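Local coordinates for ApRick protease (Rickettsia conorii, PDB 5C9F), which is the retropepsin-like aspartic protease domain of a longer, probably membrane-anchored protein and probably cleaves peptide bonds within protein chains, at residues Y22-A25 with V30-K33; K47-K52 with D102-G107; R64-A69 with K93-L98. All blocks are in the same frame, centred on the assembly; numbering follows the deposited sequence.

Following the chain from the N terminus, interaction 1 closes first. It pairs strands 22-27 and 30-36 across a tight turn. The chain then passes through strand 43-45 into helix 47-52. Interaction 2 opens on that helix and closes only at strand 104-106, a long loop. Interaction 3 falls wholly within this loop, joining strand 64-68 to strand 88-97. Interaction 1 lies in series with both others. Interactions 1 and 2 touch where D49 meets I32, and strands 30-36 and 104-106 are neighbours in one sheet. Interactions 2 and 3 meet where K47 NZ bonds to L98 O. Interactions 1 and 3 do not touch; their nearest atoms are about 10 Å apart.

Interaction 1 of 3, residues Y22-A25 with V30-K33; sequences YINA and VKIK
A25 and I32 carry the backbone pairing. A25 N donates to I32 O at 2.9 Å, and I32 N donates to A25 O at 2.7 Å. Both bonds are nearly straight. The two residues therefore form a hydrogen-bonded antiparallel pair. N24 and K33 are the adjacent non-hydrogen-bonded pair. Two weaker contacts fill in the ladder: the CA-H groups of N24 and K31 point at I32 O and A25 O, respectively.

The motif is a beta hairpin. The axes of strands 22-25 and 30-33 run at 168° and come within 4.6 Å. The hairpin lies in the mixed sheet of the retropepsin-like domain, and strand 30-36 leads into the D-T-G signature of aspartic proteases. A backbone bond between I23 and F34 continues the ladder.

K33 lies on the same sheet face as N24. It has CG anti to its backbone N (chi1 -168°) and an extended chain, which carries its ammonium to Y22. K33 NZ lies 4.9 Å from the centroid of the Y22 ring, over the face and 22° off the normal. This is a cation-pi contact. K33 CE also rests against Y22 CB at 3.9 Å. Y22 OH is hydrogen-bonded to D18.

The N24 amide is packed between two lysine chains. N24 OD1 lies 3.5 Å from K33 CG and touches K33 CB as well. From the other lysine, K31 CE reaches the amide carbon N24 CG at 3.6 Å. These are contacts with aliphatic carbons. M1 of the second subunit packs on both I23 and N24.

A25 and I32, on the other face, are buried. A25 packs on F34 and I85, while I32 packs on V27 and on D49 of helix 47-52.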
loop_
_atom_site.group_PDB
_atom_site.type_symbol
_atom_site.label_atom_id
_atom_site.label_comp_id
_atom_site.label_asym_id
_atom_site.label_seq_id
_atom_site.Cartn_x
_atom_site.Cartn_y
_atom_site.Cartn_z
ATOM N N TYR A 22 -15.290 14.463 14.212
ATOM C CA TYR A 22 -14.533 14.149 15.401
ATOM C C TYR A 22 -13.680 12.928 15.163
ATOM O O TYR A 22 -14.078 12.014 14.455
ATOM C CB TYR A 22 -15.485 13.923 16.616
ATOM C CG TYR A 22 -16.357 15.123 16.924
ATOM C CD1 TYR A 22 -15.916 16.141 17.765
ATOM C CD2 TYR A 22 -17.552 15.289 16.320
ATOM C CE1 TYR A 22 -16.687 17.265 18.013
ATOM C CE2 TYR A 22 -18.336 16.422 16.583
ATOM C CZ TYR A 22 -17.884 17.390 17.429
ATOM O OH TYR A 22 -18.638 18.485 17.704
ATOM N N ILE A 23 -12.521 12.901 15.824
ATOM C CA ILE A 23 -11.600 11.769 15.734
ATOM C C ILE A 23 -10.999 11.473 17.104
ATOM O O ILE A 23 -10.607 12.382 17.813
ATOM C CB ILE A 23 -10.338 12.053 14.877
ATOM C CG1 ILE A 23 -10.667 12.645 13.540
ATOM C CG2 ILE A 23 -9.600 10.744 14.671
ATOM C CD1 ILE A 23 -9.389 13.069 12.825
ATOM N N ASN A 24 -10.993 10.204 17.454
ATOM C CA ASN A 24 -10.382 9.711 18.690
ATOM C C ASN A 24 -8.942 9.332 18.364
ATOM O O ASN A 24 -8.665 8.683 17.357
ATOM C CB ASN A 24 -11.148 8.490 19.197
ATOM C CG ASN A 24 -12.496 8.852 19.716
ATOM O OD1 ASN A 24 -12.652 9.836 20.447
ATOM N ND2 ASN A 24 -13.485 8.110 19.325
ATOM N N ALA A 25 -8.033 9.877 19.131
ATOM C CA ALA A 25 -6.653 9.571 18.980
ATOM C C ALA A 25 -6.156 9.034 20.310
ATOM O O ALA A 25 -6.685 9.379 21.350
ATOM C CB ALA A 25 -5.913 10.851 18.581
ATOM N N VAL A 30 -3.280 7.570 25.820
ATOM C CA VAL A 30 -4.571 7.970 26.374
ATOM C C VAL A 30 -5.524 8.391 25.256
ATOM O O VAL A 30 -5.200 9.228 24.429
ATOM C CB VAL A 30 -4.393 9.162 27.341
ATOM C CG1 VAL A 30 -5.706 9.652 27.917
ATOM C CG2 VAL A 30 -3.413 8.790 28.452
ATOM N N LYS A 31 -6.721 7.850 25.287
ATOM C CA LYS A 31 -7.725 8.201 24.305
ATOM C C LYS A 31 -8.180 9.619 24.503
ATOM O O LYS A 31 -8.628 9.991 25.616
ATOM C CB LYS A 31 -8.946 7.302 24.415
ATOM C CG LYS A 31 -9.939 7.516 23.311
ATOM C CD LYS A 31 -11.265 6.845 23.726
ATOM C CE LYS A 31 -12.255 6.745 22.588
ATOM N NZ LYS A 31 -13.468 6.062 23.119
ATOM N N ILE A 32 -8.060 10.433 23.443
ATOM C CA ILE A 32 -8.520 11.816 23.485
ATOM C C ILE A 32 -9.425 12.004 22.290
ATOM O O ILE A 32 -9.102 11.579 21.196
ATOM C CB ILE A 32 -7.345 12.823 23.370
ATOM C CG1 ILE A 32 -6.318 12.682 24.497
ATOM C CG2 ILE A 32 -7.865 14.258 23.350
ATOM C CD1 ILE A 32 -6.797 13.087 25.860
ATOM N N LYS A 33 -10.530 12.712 22.492
ATOM C CA LYS A 33 -11.439 13.074 21.434
ATOM C C LYS A 33 -11.123 14.455 20.909
ATOM O O LYS A 33 -11.076 15.414 21.650
ATOM C CB LYS A 33 -12.871 13.030 21.942
ATOM C CG LYS A 33 -13.870 13.114 20.793
ATOM C CD LYS A 33 -15.285 13.195 21.328
ATOM C CE LYS A 33 -16.292 12.764 20.285
ATOM N NZ LYS A 33 -17.680 12.998 20.766
#

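Interaction 2 of 3, residues K47-K52 with D102-G107; sequences KEDAQK and DISLLG
S104 and D49 meet through one short side-chain hydrogen bond. S104 OG donates to D49 OD2 at 2.6 Å. The carboxylate receives it on the anti lone pair, on the side away from OD1. Both side chains take the same first torsion. In D49, CG stands opposite the carbonyl carbon (chi1 -72°), which carries the carboxylate off the helix to the strand. In S104, OG is likewise opposite the carbonyl carbon (chi1 -68°), and this brings the hydroxyl to meet it. S104 CB follows closely, 3.4 Å from D49 OD2.

The contact fastens helix 47-52 to the short strand 104-106 of the retropepsin-like sheet. This strand runs parallel to strand 30-36, and S104 bonds to M35 through the backbone.

A water makes a second link. It donates to D49 OD2 over a short 2.5 Å and accepts from S104 N at 3.1 Å. D49 OD2 thus takes two donors, which would be expected to favour the charged carboxylate. S104 OG is also hydrogen-bonded to T46 N, and T46 OG1 to D49 N, so T46 ties both partners together just ahead of the helix.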
loop_
_atom_site.group_PDB
_atom_site.type_symbol
_atom_site.label_atom_id
_atom_site.label_comp_id
_atom_site.label_asym_id
_atom_site.label_seq_id
_atom_site.Cartn_x
_atom_site.Cartn_y
_atom_site.Cartn_z
ATOM N N LYS A 47 -7.907 22.399 28.846
ATOM C CA LYS A 47 -7.266 22.218 30.159
ATOM C C LYS A 47 -7.518 20.831 30.753
ATOM O O LYS A 47 -6.571 20.139 31.299
ATOM C CB LYS A 47 -7.758 23.319 31.158
ATOM C CG LYS A 47 -7.302 24.718 30.810
ATOM C CD LYS A 47 -7.425 25.664 32.033
ATOM C CE LYS A 47 -8.824 25.653 32.712
ATOM N NZ LYS A 47 -9.404 27.004 33.063
ATOM N N GLU A 48 -8.747 20.338 30.657
ATOM C CA GLU A 48 -9.036 19.003 31.204
ATOM C C GLU A 48 -8.247 17.870 30.479
ATOM O O GLU A 48 -7.735 16.954 31.125
ATOM C CB GLU A 48 -10.531 18.745 31.170
ATOM C CG GLU A 48 -10.945 17.330 31.520
ATOM C CD GLU A 48 -12.471 17.102 31.417
ATOM O OE1 GLU A 48 -12.895 16.131 30.758
ATOM O OE2 GLU A 48 -13.271 17.877 32.003
ATOM N N ASP A 49 -8.182 17.890 29.149
ATOM C CA ASP A 49 -7.349 16.897 28.409
ATOM C C ASP A 49 -5.859 17.026 28.764
ATOM O O ASP A 49 -5.174 16.014 28.918
ATOM C CB ASP A 49 -7.522 17.023 26.910
ATOM C CG ASP A 49 -8.880 16.506 26.427
ATOM O OD1 ASP A 49 -9.478 15.674 27.145
ATOM O OD2 ASP A 49 -9.319 16.903 25.317
ATOM N N ALA A 50 -5.362 18.260 28.920
ATOM C CA ALA A 50 -3.974 18.440 29.320
ATOM C C ALA A 50 -3.728 17.782 30.668
ATOM O O ALA A 50 -2.722 17.068 30.849
ATOM C CB ALA A 50 -3.611 19.920 29.422
ATOM N N GLN A 51 -4.679 17.955 31.594
ATOM C CA GLN A 51 -4.555 17.318 32.916
ATOM C C GLN A 51 -4.669 15.777 32.833
ATOM O O GLN A 51 -3.887 15.086 33.467
ATOM C CB GLN A 51 -5.612 17.869 33.858
ATOM C CG GLN A 51 -5.337 19.290 34.213
ATOM C CD GLN A 51 -6.439 19.916 35.012
ATOM O OE1 GLN A 51 -7.583 19.888 34.621
ATOM N NE2 GLN A 51 -6.105 20.383 36.191
ATOM N N LYS A 52 -5.564 15.248 32.019
ATOM C CA LYS A 52 -5.558 13.785 31.728
ATOM C C LYS A 52 -4.211 13.261 31.236
ATOM O O LYS A 52 -3.858 12.130 31.524
ATOM C CB LYS A 52 -6.505 13.396 30.617
ATOM C CG LYS A 52 -7.975 13.531 30.935
ATOM C CD LYS A 52 -8.753 12.980 29.695
ATOM C CE LYS A 52 -8.940 11.477 29.830
ATOM N NZ LYS A 52 -9.157 10.853 28.503
ATOM N N ASP A 102 -14.104 24.077 24.583
ATOM C CA ASP A 102 -15.019 22.934 24.844
ATOM C C ASP A 102 -14.486 21.564 24.464
ATOM O O ASP A 102 -14.698 20.576 25.158
ATOM C CB ASP A 102 -16.347 23.139 24.086
ATOM C CG ASP A 102 -17.536 22.532 24.817
ATOM O OD1 ASP A 102 -17.745 22.876 25.997
ATOM O OD2 ASP A 102 -18.264 21.722 24.211
ATOM N N ILE A 103 -13.765 21.497 23.358
ATOM C CA ILE A 103 -13.202 20.223 22.944
ATOM C C ILE A 103 -11.868 20.462 22.275
ATOM O O ILE A 103 -11.653 21.491 21.588
ATOM C CB ILE A 103 -14.176 19.490 21.994
ATOM C CG1 ILE A 103 -13.694 18.090 21.749
ATOM C CG2 ILE A 103 -14.301 20.246 20.698
ATOM C CD1 ILE A 103 -14.734 17.160 21.204
ATOM N N SER A 104 -10.940 19.525 22.475
ATOM C CA SER A 104 -9.648 19.676 21.901
ATOM C C SER A 104 -9.722 19.666 20.400
ATOM O O SER A 104 -10.609 19.013 19.831
ATOM C CB SER A 104 -8.733 18.574 22.400
ATOM O OG SER A 104 -8.492 18.775 23.754
ATOM N N LEU A 105 -8.774 20.349 19.760
ATOM C CA LEU A 105 -8.775 20.553 18.340
ATOM C C LEU A 105 -7.575 19.930 17.715
ATOM O O LEU A 105 -6.466 20.145 18.130
ATOM C CB LEU A 105 -8.782 22.065 17.980
ATOM C CG LEU A 105 -9.936 22.909 18.570
ATOM C CD1 LEU A 105 -9.774 24.381 18.224
ATOM C CD2 LEU A 105 -11.285 22.399 18.099
ATOM N N LEU A 106 -7.813 19.269 16.605
ATOM C CA LEU A 106 -6.763 18.774 15.766
ATOM C C LEU A 106 -6.747 19.657 14.541
ATOM O O LEU A 106 -7.759 19.819 13.842
ATOM C CB LEU A 106 -7.182 17.349 15.351
ATOM C CG LEU A 106 -6.117 16.385 14.891
ATOM C CD1 LEU A 106 -6.759 15.000 14.826
ATOM C CD2 LEU A 106 -5.644 16.798 13.537
ATOM N N GLY A 107 -5.576 20.154 14.209
ATOM C CA GLY A 107 -5.462 21.175 13.150
ATOM C C GLY A 107 -4.641 20.692 11.982
ATOM O O GLY A 107 -4.303 19.492 11.892
HETATM O O HOH W 1 -11.330 16.773 23.911
#

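Interaction 3 of 3, residues R64-A69 with K93-L98; sequences RTYLTA and KGHVGL
Strands 64-68 and 71-84 form an antiparallel hairpin that probably corresponds to the flap of retropepsins. Interaction 3 sets one side chain of this hairpin, Y66, on H95 of strand 88-97. The backbones stay well apart, and the two rings fill the gap with a face-to-face stack. The centroids are 3.7 Å apart and the planes make 22°. The overlap is offset. H95 CE1 lies 3.3 Å above the Y66 ring plane, toward the rim, and Y66 CZ lies 3.1 Å from the plane of the imidazole, also near its rim. H95 CE1 lies 3.4 Å from Y66 CZ and packs just as closely on Y66 CE2. Within the stack Y66 OH lies 3.1 Å from H95 ND1. D42 holds both of these atoms. Its OD1 is hydrogen-bonded to Y66 OH and its OD2 to H95 ND1, so one carboxylate holds the phenol and the imidazole together.

H95 CG sits between its own backbone N and carbonyl carbon (chi1 63°), which turns the imidazole toward Y66. H95 and K93 also bond to I43 through the backbone, which keeps strand 88-97 beside strand 43-45.

R64 approaches the Y66 ring from the side opposite H95. Y66 CE1 lies 4.0 Å above the guanidinium plane of R64, toward its rim. R64 NH1 also makes a weak hydrogen bond, 3.3 Å, to T65 O.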
loop_
_atom_site.group_PDB
_atom_site.type_symbol
_atom_site.label_atom_id
_atom_site.label_comp_id
_atom_site.label_asym_id
_atom_site.label_seq_id
_atom_site.Cartn_x
_atom_site.Cartn_y
_atom_site.Cartn_z
ATOM N N ARG A 64 2.496 32.023 24.883
ATOM C CA ARG A 64 2.009 32.174 23.510
ATOM C C ARG A 64 0.640 32.854 23.483
ATOM O O ARG A 64 -0.098 32.828 24.456
ATOM C CB ARG A 64 2.001 30.832 22.758
ATOM C CG ARG A 64 3.405 30.297 22.456
ATOM C CD ARG A 64 4.060 31.066 21.299
ATOM N NE ARG A 64 3.511 30.518 20.066
ATOM C CZ ARG A 64 2.537 31.022 19.312
ATOM N NH1 ARG A 64 1.990 32.216 19.558
ATOM N NH2 ARG A 64 2.126 30.325 18.253
ATOM N N THR A 65 0.349 33.497 22.361
ATOM C CA THR A 65 -0.916 34.139 22.129
ATOM C C THR A 65 -1.513 33.686 20.801
ATOM O O THR A 65 -0.919 33.822 19.743
ATOM C CB THR A 65 -0.738 35.661 22.167
ATOM O OG1 THR A 65 -0.254 36.024 23.442
ATOM C CG2 THR A 65 -2.024 36.393 21.867
ATOM N N TYR A 66 -2.715 33.144 20.873
ATOM C CA TYR A 66 -3.443 32.721 19.693
ATOM C C TYR A 66 -4.505 33.763 19.391
ATOM O O TYR A 66 -5.040 34.386 20.306
ATOM C CB TYR A 66 -3.985 31.322 19.896
ATOM C CG TYR A 66 -2.903 30.311 19.723
ATOM C CD1 TYR A 66 -1.986 30.044 20.742
ATOM C CD2 TYR A 66 -2.767 29.646 18.517
ATOM C CE1 TYR A 66 -0.962 29.134 20.548
ATOM C CE2 TYR A 66 -1.782 28.727 18.327
ATOM C CZ TYR A 66 -0.875 28.500 19.333
ATOM O OH TYR A 66 0.083 27.585 19.106
ATOM N N LEU A 67 -4.683 34.049 18.101
ATOM C CA LEU A 67 -5.680 35.003 17.580
ATOM C C LEU A 67 -6.889 34.197 17.127
ATOM O O LEU A 67 -6.861 33.595 16.053
ATOM C CB LEU A 67 -5.065 35.853 16.448
ATOM C CG LEU A 67 -3.734 36.539 16.823
ATOM C CD1 LEU A 67 -2.972 36.998 15.600
ATOM C CD2 LEU A 67 -3.971 37.706 17.769
ATOM N N THR A 68 -7.927 34.124 17.972
ATOM C CA THR A 68 -9.085 33.241 17.738
ATOM C C THR A 68 -10.287 34.016 17.213
ATOM O O THR A 68 -10.180 35.192 16.855
ATOM C CB THR A 68 -9.536 32.483 19.033
ATOM O OG1 THR A 68 -8.549 32.569 20.067
ATOM C CG2 THR A 68 -9.840 31.000 18.745
ATOM N N ALA A 69 -11.434 33.337 17.179
ATOM C CA ALA A 69 -12.709 33.936 16.793
ATOM C C ALA A 69 -13.155 34.968 17.846
ATOM O O ALA A 69 -13.601 36.073 17.493
ATOM C CB ALA A 69 -13.757 32.836 16.592
ATOM N N LYS A 93 3.314 19.142 17.939
ATOM C CA LYS A 93 3.165 20.447 18.611
ATOM C C LYS A 93 1.739 20.641 19.049
ATOM O O LYS A 93 0.787 20.382 18.294
ATOM C CB LYS A 93 3.535 21.572 17.624
ATOM C CG LYS A 93 4.307 22.740 18.210
ATOM C CD LYS A 93 4.190 23.991 17.326
ATOM C CE LYS A 93 4.856 25.209 17.951
ATOM N NZ LYS A 93 6.340 25.177 17.807
ATOM N N GLY A 94 1.591 21.253 20.221
ATOM C CA GLY A 94 0.280 21.663 20.695
ATOM C C GLY A 94 0.392 22.804 21.650
ATOM O O GLY A 94 1.480 23.334 21.905
ATOM N N HIS A 95 -0.736 23.226 22.178
ATOM C CA HIS A 95 -0.731 24.213 23.201
ATOM C C HIS A 95 -1.978 24.024 24.036
ATOM O O HIS A 95 -2.925 23.372 23.617
ATOM C CB HIS A 95 -0.739 25.632 22.618
ATOM C CG HIS A 95 -1.978 25.942 21.828
ATOM N ND1 HIS A 95 -2.032 25.784 20.469
ATOM C CD2 HIS A 95 -3.191 26.444 22.197
ATOM C CE1 HIS A 95 -3.222 26.167 20.026
ATOM N NE2 HIS A 95 -3.944 26.565 21.049
ATOM N N VAL A 96 -1.928 24.531 25.254
ATOM C CA VAL A 96 -3.106 24.521 26.132
ATOM C C VAL A 96 -3.528 25.914 26.519
ATOM O O VAL A 96 -2.704 26.728 26.969
ATOM C CB VAL A 96 -2.968 23.546 27.326
ATOM C CG1 VAL A 96 -1.549 23.231 27.672
ATOM C CG2 VAL A 96 -3.801 23.961 28.494
ATOM N N GLY A 97 -4.811 26.188 26.302
ATOM C CA GLY A 97 -5.389 27.466 26.611
ATOM C C GLY A 97 -5.745 27.557 28.113
ATOM O O GLY A 97 -5.505 26.629 28.884
ATOM N N LEU A 98 -6.303 28.690 28.516
ATOM C CA LEU A 98 -6.683 28.975 29.918
ATOM C C LEU A 98 -8.124 28.634 30.169
ATOM O O LEU A 98 -8.573 28.627 31.308
ATOM C CB LEU A 98 -6.415 30.441 30.269
ATOM C CG LEU A 98 -4.949 30.833 30.492
ATOM C CD1 LEU A 98 -4.782 32.323 30.767
ATOM C CD2 LEU A 98 -4.391 30.009 31.662
#